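Local coordinates for protein glucosamine kinase (Streptacidiphilus jiangxiensis, PDB 6HWJ) that phosphorylates D-glucosamine at the expense of ATP in a magnesium-dependent reaction, giving D-glucosamine 6-phosphate and ADP, at residues S375-Y380 with D391-R396; R228-L233 with L337-M342; L217-L222 with A370-S375. One frame throughout, in Å; residues are numbered along the deposited sequence.

Interaction 1 of 3, residues S375-Y380 with D391-R396; sequences SFLDAY and DLFDDR
L392 and F393 meet Y380 with different parts of their side chains where the chain doubles back after helix 362-386. In L392, CG lies between its own backbone N and carbonyl carbon (chi1 62°), a turn that carries CD1 to within 3.4 Å of Y380 OH. This methyl packs obliquely against the phenol; the polar partner of that hydroxyl is H230 ND1, on helix 212-234. L392 also lies against A335 and L384, so it is wedged among helices.

F393 makes the main aromatic contact. Its ring and that of Y380 form a T-shaped pair, with planes at 88° and centroids 5.1 Å apart. The tyrosine is the edge partner: its CE2 stands 3.5 Å from F393 CG, toward the rim of the phenylalanine face and not over its middle, while the backbone N of D395 sits over the opposite face. Both side chains hold CG anti to their backbone N, which extends the two rings toward each other. L377 adds a looser apolar touch from the helix, its CD2 lying 4.4 Å from F393 CZ.

Further along, the loop folds on itself. D394 OD1 takes the backbone N of R396 at 3.2 Å, closing an Asx turn, and accepts R396 NE at 2.9 Å. D395 forms a salt bridge with R381, tying the loop to the last turns of the helix it has just left. R396 NH2 completes a side-on, two-nitrogen grip on the D394 carboxylate, 2.6 Å from D394 OD2. The whole is a short interhelical loop with 3-10 turns joining helices 362-386 and 398-416, its phenylalanine plugged against the first helix and its Asx turn near the entry to the second.

Interaction 2 of 3, residues R228-L233 with L337-M342; sequences RMHAAL and LDVVGM
H230 and D338 reach across the space between two nearly antiparallel helices. The axes of segments 228-233 and 337-342 run at 161° and come no closer than 12.0 Å, a separation bridged by the imidazole reaching to a short carboxylate. The tight part is a single polar junction. H230 NE2 donates to D338 OD2 at 2.7 Å along a nearly straight path (163°), using the anti lone pair of the oxygen. Imidazole and carboxylate are almost coplanar, and D338 CB lies at the ring edge, 3.3 Å from H230 NE2.

Around this bond the fit is less close. The terminal methyl of M229, CE, brought round by a bend at its last torsion, approaches D338 OD2 at 3.6 Å, and V339 CG2 stays 4.3 Å from H230 CE1, near the ring plane. All four touching residues are buried; the solvent side begins beyond them at the exposed R228, which forms a salt bridge with E162.

D338 also receives the backbone amides of H298 on OD2 and G299 on OD1, directly before D300, which binds D-glucosamine. Three donors thus grip the carboxylate, which would be expected to keep it ionised, and the imidazole is held at both nitrogens, by D338 at NE2 and by Y380 OH at ND1. This chemistry is consistent with D338 acting as a second-shell residue that positions the loop carrying D300.

Interaction 3 of 3, residues L217-L222 with A370-S375; sequences LPAAQL and AAAQRS
Between A219 and A372 the flat groups are peptide units, not rings. The A219 methyl approaches the carbonyl oxygen of A372, CB to O 3.5 Å, and also meets the A372 side chain, CB to CB 3.9 Å. One residue earlier, the carbonyl of A371 is gripped on both faces of its plane within its own helix. S375 OG donates to A371 O at 2.8 Å from 41° out of that plane, while S375 N reaches the same oxygen from the opposite face. The serine torsion (chi1 -58°) turns the hydroxyl back along the helix, so its polar end is satisfied without a partner across the contact.

The carbon side of S375 can therefore serve as packing surface: its CB lies 4.2 Å from A219 CB. About a turn further along from A372, A220 CA lies 3.8 Å from S375 O. Side chains this small let the axes of segments 217-222 and 370-375 approach to 8.1 Å, at 30°. L216 extends the same interface over A371, A372 and S375, and A379 continues it beyond A220. Helix 212-234 is kinked here, where neither P218, which lacks an N-H, nor A219 N bonds to the turn before. The arrangement is a close, roughly parallel helix-helix contact lined by alanine and serine, joining helices 212-234 and 362-386 in the helical C-terminal lobe.

Helix 212-234 is pinned at two levels: interaction 3 sets it against helix 362-386 near the periphery, and interaction 2 joins it to helix 335-356 deeper in the chain. Segments 370-375 and 375-380 follow on along helix 362-386, S375 packing across the contact in interaction 3 but not in interaction 1. Interaction 2 is fully buried and nearest to the glucosamine- and magnesium-binding residues, and it alone rests on a hydrogen bond between segments; the other two are partly buried and apolar, one through aromatic rings, the other through small residues. A bond between Y380 and H230 couples interactions 1 and 2, and F376 packs on M342 and on A219 and L222, touching the elements of both other contacts.

Interaction 1 of 3, residues S375-Y380 with D391-R396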
loop_
_atom_site.group_PDB
_atom_site.type_symbol
_atom_site.label_atom_id
_atom_site.label_comp_id
_atom_site.label_asym_id
_atom_site.label_seq_id
_atom_site.Cartn_x
_atom_site.Cartn_y
_atom_site.Cartn_z
ATOM N N SER A 375 16.598 -2.127 16.841
ATOM C CA SER A 375 15.704 -1.147 17.454
ATOM C C SER A 375 14.264 -1.345 16.999
ATOM O O SER A 375 13.336 -1.253 17.808
ATOM C CB SER A 375 16.161 0.284 17.124
ATOM O OG SER A 375 17.487 0.523 17.572
ATOM N N PHE A 376 14.060 -1.588 15.704
ATOM C CA PHE A 376 12.720 -1.811 15.183
ATOM C C PHE A 376 12.078 -3.031 15.820
ATOM O O PHE A 376 10.963 -2.956 16.341
ATOM C CB PHE A 376 12.765 -1.979 13.657
ATOM C CG PHE A 376 11.426 -2.261 13.044
ATOM C CD1 PHE A 376 10.915 -3.546 13.024
ATOM C CD2 PHE A 376 10.670 -1.233 12.500
ATOM C CE1 PHE A 376 9.676 -3.800 12.485
ATOM C CE2 PHE A 376 9.450 -1.489 11.929
ATOM C CZ PHE A 376 8.938 -2.772 11.939
ATOM N N LEU A 377 12.767 -4.179 15.770
ATOM C CA LEU A 377 12.207 -5.417 16.304
ATOM C C LEU A 377 11.930 -5.329 17.804
ATOM O O LEU A 377 10.897 -5.816 18.278
ATOM C CB LEU A 377 13.161 -6.575 16.014
ATOM C CG LEU A 377 13.242 -7.030 14.563
ATOM C CD1 LEU A 377 14.331 -8.074 14.392
ATOM C CD2 LEU A 377 11.897 -7.575 14.084
ATOM N N ASP A 378 12.856 -4.745 18.575
ATOM C CA ASP A 378 12.635 -4.614 20.014
ATOM C C ASP A 378 11.397 -3.773 20.306
ATOM O O ASP A 378 10.543 -4.156 21.119
ATOM C CB ASP A 378 13.871 -4.011 20.683
ATOM C CG ASP A 378 15.043 -4.972 20.709
ATOM O OD1 ASP A 378 14.877 -6.143 20.296
ATOM O OD2 ASP A 378 16.137 -4.558 21.142
ATOM N N ALA A 379 11.275 -2.619 19.641
ATOM C CA ALA A 379 10.093 -1.783 19.823
ATOM C C ALA A 379 8.835 -2.507 19.372
ATOM O O ALA A 379 7.799 -2.452 20.043
ATOM C CB ALA A 379 10.273 -0.471 19.058
ATOM N N TYR A 380 8.907 -3.200 18.232
ATOM C CA TYR A 380 7.756 -3.945 17.734
ATOM C C TYR A 380 7.315 -5.013 18.727
ATOM O O TYR A 380 6.126 -5.110 19.062
ATOM C CB TYR A 380 8.101 -4.545 16.370
ATOM C CG TYR A 380 6.997 -5.374 15.733
ATOM C CD1 TYR A 380 5.919 -4.769 15.102
ATOM C CD2 TYR A 380 7.064 -6.770 15.750
ATOM C CE1 TYR A 380 4.909 -5.538 14.507
ATOM C CE2 TYR A 380 6.073 -7.548 15.168
ATOM C CZ TYR A 380 5.002 -6.939 14.546
ATOM O OH TYR A 380 4.032 -7.721 13.990
ATOM N N ASP A 391 1.126 -12.933 19.908
ATOM C CA ASP A 391 1.029 -14.167 19.136
ATOM C C ASP A 391 0.776 -13.953 17.645
ATOM O O ASP A 391 0.760 -14.935 16.895
ATOM C CB ASP A 391 -0.087 -15.053 19.713
ATOM C CG ASP A 391 -1.386 -14.295 19.931
ATOM O OD1 ASP A 391 -1.460 -13.102 19.560
ATOM O OD2 ASP A 391 -2.336 -14.894 20.483
ATOM N N LEU A 392 0.565 -12.719 17.183
ATOM C CA LEU A 392 0.414 -12.526 15.751
ATOM C C LEU A 392 1.747 -12.529 15.026
ATOM O O LEU A 392 1.773 -12.689 13.799
ATOM C CB LEU A 392 -0.346 -11.220 15.480
ATOM C CG LEU A 392 0.256 -9.907 15.924
ATOM C CD1 LEU A 392 1.231 -9.363 14.892
ATOM C CD2 LEU A 392 -0.866 -8.906 16.202
ATOM N N PHE A 393 2.851 -12.396 15.755
ATOM C CA PHE A 393 4.189 -12.332 15.170
ATOM C C PHE A 393 4.876 -13.685 15.347
ATOM O O PHE A 393 5.173 -14.090 16.470
ATOM C CB PHE A 393 4.992 -11.199 15.816
ATOM C CG PHE A 393 6.402 -11.068 15.282
ATOM C CD1 PHE A 393 6.641 -11.054 13.916
ATOM C CD2 PHE A 393 7.476 -10.958 16.146
ATOM C CE1 PHE A 393 7.916 -10.947 13.427
ATOM C CE2 PHE A 393 8.765 -10.838 15.649
ATOM C CZ PHE A 393 8.983 -10.834 14.293
ATOM N N ASP A 394 5.105 -14.390 14.234
ATOM C CA ASP A 394 5.854 -15.658 14.220
ATOM C C ASP A 394 7.234 -15.363 13.633
ATOM O O ASP A 394 7.391 -15.269 12.408
ATOM C CB ASP A 394 5.108 -16.709 13.411
ATOM C CG ASP A 394 5.755 -18.095 13.491
ATOM O OD1 ASP A 394 6.898 -18.211 13.987
ATOM O OD2 ASP A 394 5.120 -19.062 13.023
ATOM N N ASP A 395 8.235 -15.210 14.508
ATOM C CA ASP A 395 9.551 -14.770 14.059
ATOM C C ASP A 395 10.364 -15.890 13.421
ATOM O O ASP A 395 11.461 -15.628 12.910
ATOM C CB ASP A 395 10.338 -14.135 15.211
ATOM C CG ASP A 395 10.463 -15.043 16.413
ATOM O OD1 ASP A 395 10.166 -16.250 16.295
ATOM O OD2 ASP A 395 10.844 -14.527 17.480
ATOM N N ARG A 396 9.856 -17.118 13.405
ATOM C CA ARG A 396 10.470 -18.137 12.559
ATOM C C ARG A 396 10.455 -17.728 11.095
ATOM O O ARG A 396 11.288 -18.197 10.321
ATOM C CB ARG A 396 9.753 -19.476 12.735
ATOM C CG ARG A 396 9.810 -20.022 14.164
ATOM C CD ARG A 396 8.941 -21.257 14.301
ATOM N NE ARG A 396 7.551 -20.987 13.939
ATOM C CZ ARG A 396 6.622 -21.924 13.790
ATOM N NH1 ARG A 396 6.931 -23.203 13.978
ATOM N NH2 ARG A 396 5.388 -21.581 13.457
#

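Interaction 2 of 3, residues R228-L233 with L337-M342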
loop_
_atom_site.group_PDB
_atom_site.type_symbol
_atom_site.label_atom_id
_atom_site.label_comp_id
_atom_site.label_asym_id
_atom_site.label_seq_id
_atom_site.Cartn_x
_atom_site.Cartn_y
_atom_site.Cartn_z
ATOM N N ARG A 228 1.304 -1.369 16.602
ATOM C CA ARG A 228 -0.022 -0.792 16.790
ATOM C C ARG A 228 -0.915 -1.088 15.586
ATOM O O ARG A 228 -2.110 -1.389 15.739
ATOM C CB ARG A 228 0.086 0.718 17.010
ATOM C CG ARG A 228 0.765 1.120 18.319
ATOM C CD ARG A 228 1.045 2.628 18.344
ATOM N NE ARG A 228 1.549 3.041 19.659
ATOM C CZ ARG A 228 2.026 4.254 19.931
ATOM N NH1 ARG A 228 2.095 5.182 18.980
ATOM N NH2 ARG A 228 2.448 4.536 21.153
ATOM N N MET A 229 -0.360 -0.952 14.385
ATOM C CA MET A 229 -1.093 -1.260 13.157
ATOM C C MET A 229 -1.551 -2.718 13.151
ATOM O O MET A 229 -2.742 -3.005 12.950
ATOM C CB MET A 229 -0.197 -0.954 11.949
ATOM C CG MET A 229 -0.857 -1.150 10.590
ATOM S SD MET A 229 0.315 -0.818 9.233
ATOM C CE MET A 229 1.295 -2.316 9.266
ATOM N N HIS A 230 -0.627 -3.655 13.419
ATOM C CA HIS A 230 -0.996 -5.071 13.380
ATOM C C HIS A 230 -2.007 -5.429 14.465
ATOM O O HIS A 230 -2.938 -6.204 14.226
ATOM C CB HIS A 230 0.251 -5.949 13.504
ATOM C CG HIS A 230 1.095 -5.971 12.278
ATOM N ND1 HIS A 230 2.415 -6.373 12.289
ATOM C CD2 HIS A 230 0.810 -5.651 10.996
ATOM C CE1 HIS A 230 2.898 -6.296 11.064
ATOM N NE2 HIS A 230 1.944 -5.854 10.264
ATOM N N ALA A 231 -1.844 -4.881 15.665
ATOM C CA ALA A 231 -2.780 -5.178 16.741
ATOM C C ALA A 231 -4.194 -4.771 16.359
ATOM O O ALA A 231 -5.157 -5.479 16.668
ATOM C CB ALA A 231 -2.348 -4.479 18.033
ATOM N N ALA A 232 -4.341 -3.631 15.688
ATOM C CA ALA A 232 -5.657 -3.181 15.268
ATOM C C ALA A 232 -6.199 -4.045 14.138
ATOM O O ALA A 232 -7.380 -4.406 14.143
ATOM C CB ALA A 232 -5.603 -1.710 14.810
ATOM N N LEU A 233 -5.365 -4.353 13.142
ATOM C CA LEU A 233 -5.818 -5.178 12.030
ATOM C C LEU A 233 -6.183 -6.574 12.509
ATOM O O LEU A 233 -7.159 -7.173 12.034
ATOM C CB LEU A 233 -4.735 -5.235 10.951
ATOM C CG LEU A 233 -4.356 -3.916 10.295
ATOM C CD1 LEU A 233 -3.185 -4.111 9.366
ATOM C CD2 LEU A 233 -5.524 -3.252 9.548
ATOM N N LEU A 337 5.496 -10.585 7.401
ATOM C CA LEU A 337 5.729 -10.042 6.073
ATOM C C LEU A 337 5.911 -8.526 6.114
ATOM O O LEU A 337 6.843 -7.982 5.505
ATOM C CB LEU A 337 4.569 -10.419 5.144
ATOM C CG LEU A 337 4.678 -9.828 3.737
ATOM C CD1 LEU A 337 5.827 -10.486 2.969
ATOM C CD2 LEU A 337 3.356 -10.004 2.961
ATOM N N ASP A 338 5.022 -7.813 6.820
ATOM C CA ASP A 338 5.217 -6.369 6.983
ATOM C C ASP A 338 6.516 -6.089 7.720
ATOM O O ASP A 338 7.217 -5.110 7.420
ATOM C CB ASP A 338 4.060 -5.725 7.747
ATOM C CG ASP A 338 2.755 -5.675 6.955
ATOM O OD1 ASP A 338 2.765 -5.760 5.704
ATOM O OD2 ASP A 338 1.703 -5.521 7.618
ATOM N N VAL A 339 6.824 -6.909 8.731
ATOM C CA VAL A 339 8.026 -6.690 9.537
ATOM C C VAL A 339 9.261 -6.727 8.652
ATOM O O VAL A 339 10.096 -5.819 8.701
ATOM C CB VAL A 339 8.115 -7.729 10.665
ATOM C CG1 VAL A 339 9.470 -7.695 11.314
ATOM C CG2 VAL A 339 7.015 -7.502 11.700
ATOM N N VAL A 340 9.382 -7.768 7.812
ATOM C CA VAL A 340 10.572 -7.890 6.983
ATOM C C VAL A 340 10.584 -6.830 5.900
ATOM O O VAL A 340 11.654 -6.386 5.472
ATOM C CB VAL A 340 10.699 -9.302 6.371
ATOM C CG1 VAL A 340 10.815 -10.350 7.469
ATOM C CG2 VAL A 340 9.550 -9.602 5.419
ATOM N N GLY A 341 9.420 -6.433 5.410
ATOM C CA GLY A 341 9.366 -5.330 4.445
ATOM C C GLY A 341 9.994 -4.059 5.003
ATOM O O GLY A 341 10.788 -3.399 4.334
ATOM N N MET A 342 9.685 -3.726 6.251
ATOM C CA MET A 342 10.218 -2.499 6.838
ATOM C C MET A 342 11.681 -2.653 7.232
ATOM O O MET A 342 12.480 -1.749 6.978
ATOM C CB MET A 342 9.375 -2.065 8.042
ATOM C CG MET A 342 9.725 -0.686 8.570
ATOM S SD MET A 342 9.602 0.611 7.309
ATOM C CE MET A 342 7.826 0.722 7.095
#

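Interaction 3 of 3, residues L217-L222 with A370-S375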
loop_
_atom_site.group_PDB
_atom_site.type_symbol
_atom_site.label_atom_id
_atom_site.label_comp_id
_atom_site.label_asym_id
_atom_site.label_seq_id
_atom_site.Cartn_x
_atom_site.Cartn_y
_atom_site.Cartn_z
ATOM N N LEU A 217 16.187 6.483 16.715
ATOM C CA LEU A 217 14.834 6.638 17.247
ATOM C C LEU A 217 13.762 6.367 16.203
ATOM O O LEU A 217 12.785 5.660 16.521
ATOM C CB LEU A 217 14.672 8.036 17.864
ATOM C CG LEU A 217 13.259 8.381 18.347
ATOM C CD1 LEU A 217 12.793 7.435 19.437
ATOM C CD2 LEU A 217 13.221 9.844 18.839
ATOM N N PRO A 218 13.854 6.872 14.967
ATOM C CA PRO A 218 12.788 6.565 13.992
ATOM C C PRO A 218 12.593 5.072 13.766
ATOM O O PRO A 218 11.462 4.622 13.535
ATOM C CB PRO A 218 13.258 7.276 12.709
ATOM C CG PRO A 218 14.146 8.398 13.235
ATOM C CD PRO A 218 14.855 7.794 14.414
ATOM N N ALA A 219 13.660 4.284 13.804
ATOM C CA ALA A 219 13.506 2.848 13.621
ATOM C C ALA A 219 12.658 2.258 14.741
ATOM O O ALA A 219 11.819 1.375 14.501
ATOM C CB ALA A 219 14.870 2.168 13.554
ATOM N N ALA A 220 12.853 2.742 15.971
ATOM C CA ALA A 220 12.034 2.294 17.091
ATOM C C ALA A 220 10.609 2.791 16.970
ATOM O O ALA A 220 9.661 2.067 17.303
ATOM C CB ALA A 220 12.639 2.751 18.428
ATOM N N GLN A 221 10.422 4.038 16.530
ATOM C CA GLN A 221 9.062 4.537 16.346
ATOM C C GLN A 221 8.334 3.771 15.245
ATOM O O GLN A 221 7.135 3.497 15.371
ATOM C CB GLN A 221 9.101 6.031 16.051
ATOM C CG GLN A 221 9.784 6.803 17.157
ATOM C CD GLN A 221 9.602 8.309 17.042
ATOM O OE1 GLN A 221 10.401 8.989 16.415
ATOM N NE2 GLN A 221 8.553 8.813 17.632
ATOM N N LEU A 222 9.047 3.398 14.182
ATOM C CA LEU A 222 8.459 2.575 13.129
ATOM C C LEU A 222 8.049 1.209 13.664
ATOM O O LEU A 222 6.995 0.678 13.297
ATOM C CB LEU A 222 9.432 2.415 11.965
ATOM C CG LEU A 222 9.659 3.654 11.114
ATOM C CD1 LEU A 222 10.775 3.441 10.116
ATOM C CD2 LEU A 222 8.392 4.037 10.399
ATOM N N ALA A 370 22.531 -2.327 11.260
ATOM C CA ALA A 370 22.348 -3.421 12.201
ATOM C C ALA A 370 21.560 -2.967 13.425
ATOM O O ALA A 370 20.614 -3.641 13.860
ATOM C CB ALA A 370 23.714 -3.982 12.617
ATOM N N ALA A 371 21.928 -1.813 13.994
ATOM C CA ALA A 371 21.252 -1.336 15.195
ATOM C C ALA A 371 19.812 -0.929 14.910
ATOM O O ALA A 371 18.937 -1.092 15.782
ATOM C CB ALA A 371 22.042 -0.176 15.792
ATOM N N ALA A 372 19.535 -0.427 13.706
ATOM C CA ALA A 372 18.171 -0.010 13.377
ATOM C C ALA A 372 17.237 -1.211 13.282
ATOM O O ALA A 372 16.082 -1.154 13.734
ATOM C CB ALA A 372 18.160 0.780 12.063
ATOM N N GLN A 373 17.727 -2.327 12.723
ATOM C CA GLN A 373 16.910 -3.531 12.670
ATOM C C GLN A 373 16.612 -4.052 14.065
ATOM O O GLN A 373 15.482 -4.451 14.342
ATOM C CB GLN A 373 17.600 -4.581 11.781
ATOM C CG GLN A 373 17.637 -4.104 10.294
ATOM C CD GLN A 373 18.351 -5.054 9.330
ATOM O OE1 GLN A 373 17.867 -6.140 9.034
ATOM N NE2 GLN A 373 19.497 -4.623 8.818
ATOM N N ARG A 374 17.604 -4.021 14.971
ATOM C CA ARG A 374 17.365 -4.411 16.351
ATOM C C ARG A 374 16.417 -3.440 17.056
ATOM O O ARG A 374 15.516 -3.875 17.792
ATOM C CB ARG A 374 18.695 -4.503 17.095
ATOM C CG ARG A 374 18.576 -4.856 18.583
ATOM C CD ARG A 374 17.722 -6.102 18.800
ATOM N NE ARG A 374 18.180 -7.228 17.989
ATOM C CZ ARG A 374 17.460 -8.316 17.734
ATOM N NH1 ARG A 374 17.967 -9.282 16.982
ATOM N NH2 ARG A 374 16.233 -8.437 18.224
ATOM N N SER A 375 16.598 -2.127 16.841
ATOM C CA SER A 375 15.704 -1.147 17.454
ATOM C C SER A 375 14.264 -1.345 16.999
ATOM O O SER A 375 13.336 -1.253 17.808
ATOM C CB SER A 375 16.161 0.284 17.124
ATOM O OG SER A 375 17.487 0.523 17.572
#